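Local atomic coordinates of maltose/maltodextrin-binding protein (Thermus thermophilus, PDB entry 2GH9), a protein that binds maltotriose between its lobes and, as a periplasmic binding protein, probably hands the sugar to a membrane transporter for uptake. Residues A[151-156]-A[207-212]. Residues are numbered along the deposited sequence; the frame is centred on the assembly and turned at random.
With GLC (alpha-D-glucopyranose), chain B; GLC (alpha-D-glucopyranose), chain C.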
loop_
_atom_site.group_PDB
_atom_site.type_symbol
_atom_site.label_atom_id
_atom_site.label_comp_id
_atom_site.label_asym_id
_atom_site.label_seq_id
_atom_site.Cartn_x
_atom_site.Cartn_y
_atom_site.Cartn_z
ATOM N N TYR A 151 11.003 8.791 6.285
ATOM C CA TYR A 151 10.169 7.768 5.633
ATOM C C TYR A 151 10.961 6.474 5.446
ATOM O O TYR A 151 12.187 6.457 5.612
ATOM C CB TYR A 151 9.585 8.282 4.288
ATOM C CG TYR A 151 10.488 8.151 3.076
ATOM C CD1 TYR A 151 11.656 8.897 2.976
ATOM C CD2 TYR A 151 10.153 7.313 2.007
ATOM C CE1 TYR A 151 12.485 8.789 1.888
ATOM C CE2 TYR A 151 10.990 7.193 0.894
ATOM C CZ TYR A 151 12.160 7.952 0.851
ATOM O OH TYR A 151 13.014 7.897 -0.205
ATOM N N ASN A 152 10.253 5.405 5.090
ATOM C CA ASN A 152 10.871 4.111 4.811
ATOM C C ASN A 152 11.676 4.142 3.510
ATOM O O ASN A 152 11.267 3.613 2.491
ATOM C CB ASN A 152 9.793 3.011 4.800
ATOM C CG ASN A 152 10.363 1.624 4.855
ATOM O OD1 ASN A 152 11.584 1.423 4.956
ATOM N ND2 ASN A 152 9.467 0.627 4.798
ATOM N N ILE A 153 12.871 4.734 3.592
ATOM C CA ILE A 153 13.684 5.066 2.431
ATOM C C ILE A 153 14.137 3.888 1.573
ATOM O O ILE A 153 14.325 4.025 0.365
ATOM C CB ILE A 153 14.906 5.957 2.893
ATOM C CG1 ILE A 153 15.718 6.486 1.716
ATOM C CG2 ILE A 153 15.802 5.215 3.881
ATOM C CD1 ILE A 153 16.569 7.701 2.097
ATOM N N GLY A 154 14.328 2.728 2.191
ATOM C CA GLY A 154 14.749 1.563 1.459
ATOM C C GLY A 154 13.650 0.837 0.720
ATOM O O GLY A 154 13.937 -0.004 -0.096
ATOM N N ASP A 155 12.387 1.175 0.994
ATOM C CA ASP A 155 11.239 0.442 0.441
ATOM C C ASP A 155 10.850 0.850 -1.011
ATOM O O ASP A 155 10.590 2.012 -1.285
ATOM C CB ASP A 155 10.069 0.615 1.413
ATOM C CG ASP A 155 8.923 -0.359 1.163
ATOM O OD1 ASP A 155 8.379 -0.331 0.055
ATOM O OD2 ASP A 155 8.536 -1.114 2.092
ATOM N N PRO A 156 10.789 -0.110 -1.941
ATOM C CA PRO A 156 10.488 0.217 -3.360
ATOM C C PRO A 156 9.072 0.797 -3.640
ATOM O O PRO A 156 8.914 1.775 -4.403
ATOM C CB PRO A 156 10.691 -1.126 -4.085
ATOM C CG PRO A 156 10.621 -2.162 -3.049
ATOM C CD PRO A 156 10.989 -1.557 -1.731
ATOM N N ASN A 207 20.437 15.756 3.520
ATOM C CA ASN A 207 20.614 15.356 4.926
ATOM C C ASN A 207 19.282 15.282 5.692
ATOM O O ASN A 207 19.140 15.852 6.789
ATOM C CB ASN A 207 21.625 16.278 5.638
ATOM C CG ASN A 207 22.064 15.728 6.997
ATOM O OD1 ASN A 207 22.351 14.529 7.143
ATOM N ND2 ASN A 207 22.101 16.599 7.996
ATOM N N LEU A 208 18.306 14.580 5.100
ATOM C CA LEU A 208 16.971 14.485 5.686
ATOM C C LEU A 208 16.717 13.122 6.337
ATOM O O LEU A 208 16.130 13.045 7.433
ATOM C CB LEU A 208 15.889 14.800 4.633
ATOM C CG LEU A 208 15.782 16.257 4.165
ATOM C CD1 LEU A 208 14.608 16.456 3.210
ATOM C CD2 LEU A 208 15.637 17.187 5.352
ATOM N N VAL A 209 17.184 12.061 5.676
ATOM C CA VAL A 209 16.903 10.697 6.089
ATOM C C VAL A 209 18.207 9.941 6.336
ATOM O O VAL A 209 18.811 9.437 5.409
ATOM C CB VAL A 209 16.038 9.957 5.033
ATOM C CG1 VAL A 209 15.552 8.631 5.605
ATOM C CG2 VAL A 209 14.834 10.856 4.594
ATOM N N PRO A 210 18.650 9.879 7.601
ATOM C CA PRO A 210 19.906 9.176 7.895
ATOM C C PRO A 210 19.829 7.650 7.804
ATOM O O PRO A 210 18.769 7.067 7.547
ATOM C CB PRO A 210 20.231 9.612 9.331
ATOM C CG PRO A 210 18.908 10.014 9.930
ATOM C CD PRO A 210 18.051 10.504 8.797
ATOM N N GLU A 211 20.981 7.021 8.020
ATOM C CA GLU A 211 21.086 5.578 8.112
ATOM C C GLU A 211 20.129 5.013 9.182
ATOM O O GLU A 211 19.783 5.672 10.175
ATOM C CB GLU A 211 22.550 5.202 8.400
ATOM C CG GLU A 211 22.771 3.773 8.856
ATOM C CD GLU A 211 22.476 2.739 7.791
ATOM O OE1 GLU A 211 22.863 2.961 6.624
ATOM O OE2 GLU A 211 21.896 1.676 8.141
ATOM N N GLY A 212 19.654 3.799 8.935
ATOM C CA GLY A 212 18.838 3.086 9.904
ATOM C C GLY A 212 17.346 3.324 9.809
ATOM O O GLY A 212 16.571 2.597 10.423
HETATM C C1 GLC B . 3.617 -3.231 -1.240
HETATM C C2 GLC B . 3.084 -4.474 -1.928
HETATM C C3 GLC B . 3.837 -5.707 -1.454
HETATM C C4 GLC B . 5.333 -5.483 -1.641
HETATM C C5 GLC B . 5.820 -4.194 -0.961
HETATM C C6 GLC B . 7.295 -3.874 -1.242
HETATM O O2 GLC B . 1.675 -4.625 -1.669
HETATM O O3 GLC B . 3.414 -6.848 -2.194
HETATM O O4 GLC B . 6.011 -6.622 -1.114
HETATM O O5 GLC B . 5.040 -3.089 -1.427
HETATM O O6 GLC B . 7.778 -2.974 -0.237
HETATM C C1 GLC C . 1.697 -0.875 3.118
HETATM C C2 GLC C . 0.785 -1.125 1.932
HETATM C C3 GLC C . 1.329 -2.314 1.109
HETATM C C4 GLC C . 2.796 -2.159 0.738
HETATM C C5 GLC C . 3.620 -1.819 1.977
HETATM C C6 GLC C . 5.071 -1.499 1.599
HETATM O O2 GLC C . -0.531 -1.445 2.393
HETATM O O3 GLC C . 0.549 -2.498 -0.052
HETATM O O4 GLC C . 3.280 -3.376 0.135
HETATM O O5 GLC C . 3.047 -0.689 2.675
HETATM O O6 GLC C . 5.981 -1.779 2.666
#
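Ile-153 is extended, with CG1 anti to its backbone N (chi1 -173°) and CD1 anti in turn (chi2 160°), and this carries CD1 to Val-209. Val-209 holds its own CG1 anti to the backbone N (chi1 -170°), and the two side chains meet tip to tip. CD1 of Ile-153 lies 3.7 Å from CB of Val-209. CG1 of Val-209 also meets CG2 of Ile-153 at 3.8 Å. The other methyl of the valine, CG2, comes to the edge of the Tyr-151 ring, near its plane, 4.1 Å from CD1. CA of Ile-153 sits over one face of that ring, toward its rim. The side chains meet through apolar groups alone, and no hydrogen bond crosses between the segments. Tyr-151 and Ile-153 also rest on Ile-199 of helix 189-204. The phenol OH of Tyr-151 bonds to OD1 of Asn-159.

A type I turn from Asn-152 to Asp-155 leads to the sugar. Asp-155 takes the N-cap position of helix 156-166, where OD1 accepts a weak bond from N of Phe-158. Its carboxylate receives two glucose hydroxyls, one per oxygen: O6 of the chain B glucose bonds OD1 at 2.7 Å, and O6 of the chain C glucose bonds OD2 at 2.7 Å. With an alanine in place of Asp-155, both hydroxyls are likely to lose these acceptors, and the helix start its weak cap. Pro-156 packs on Trp-345 and Trp-348. The arrangement is a buried loop-to-loop contact behind a helix start that lines the glycan pocket of a periplasmic binding protein.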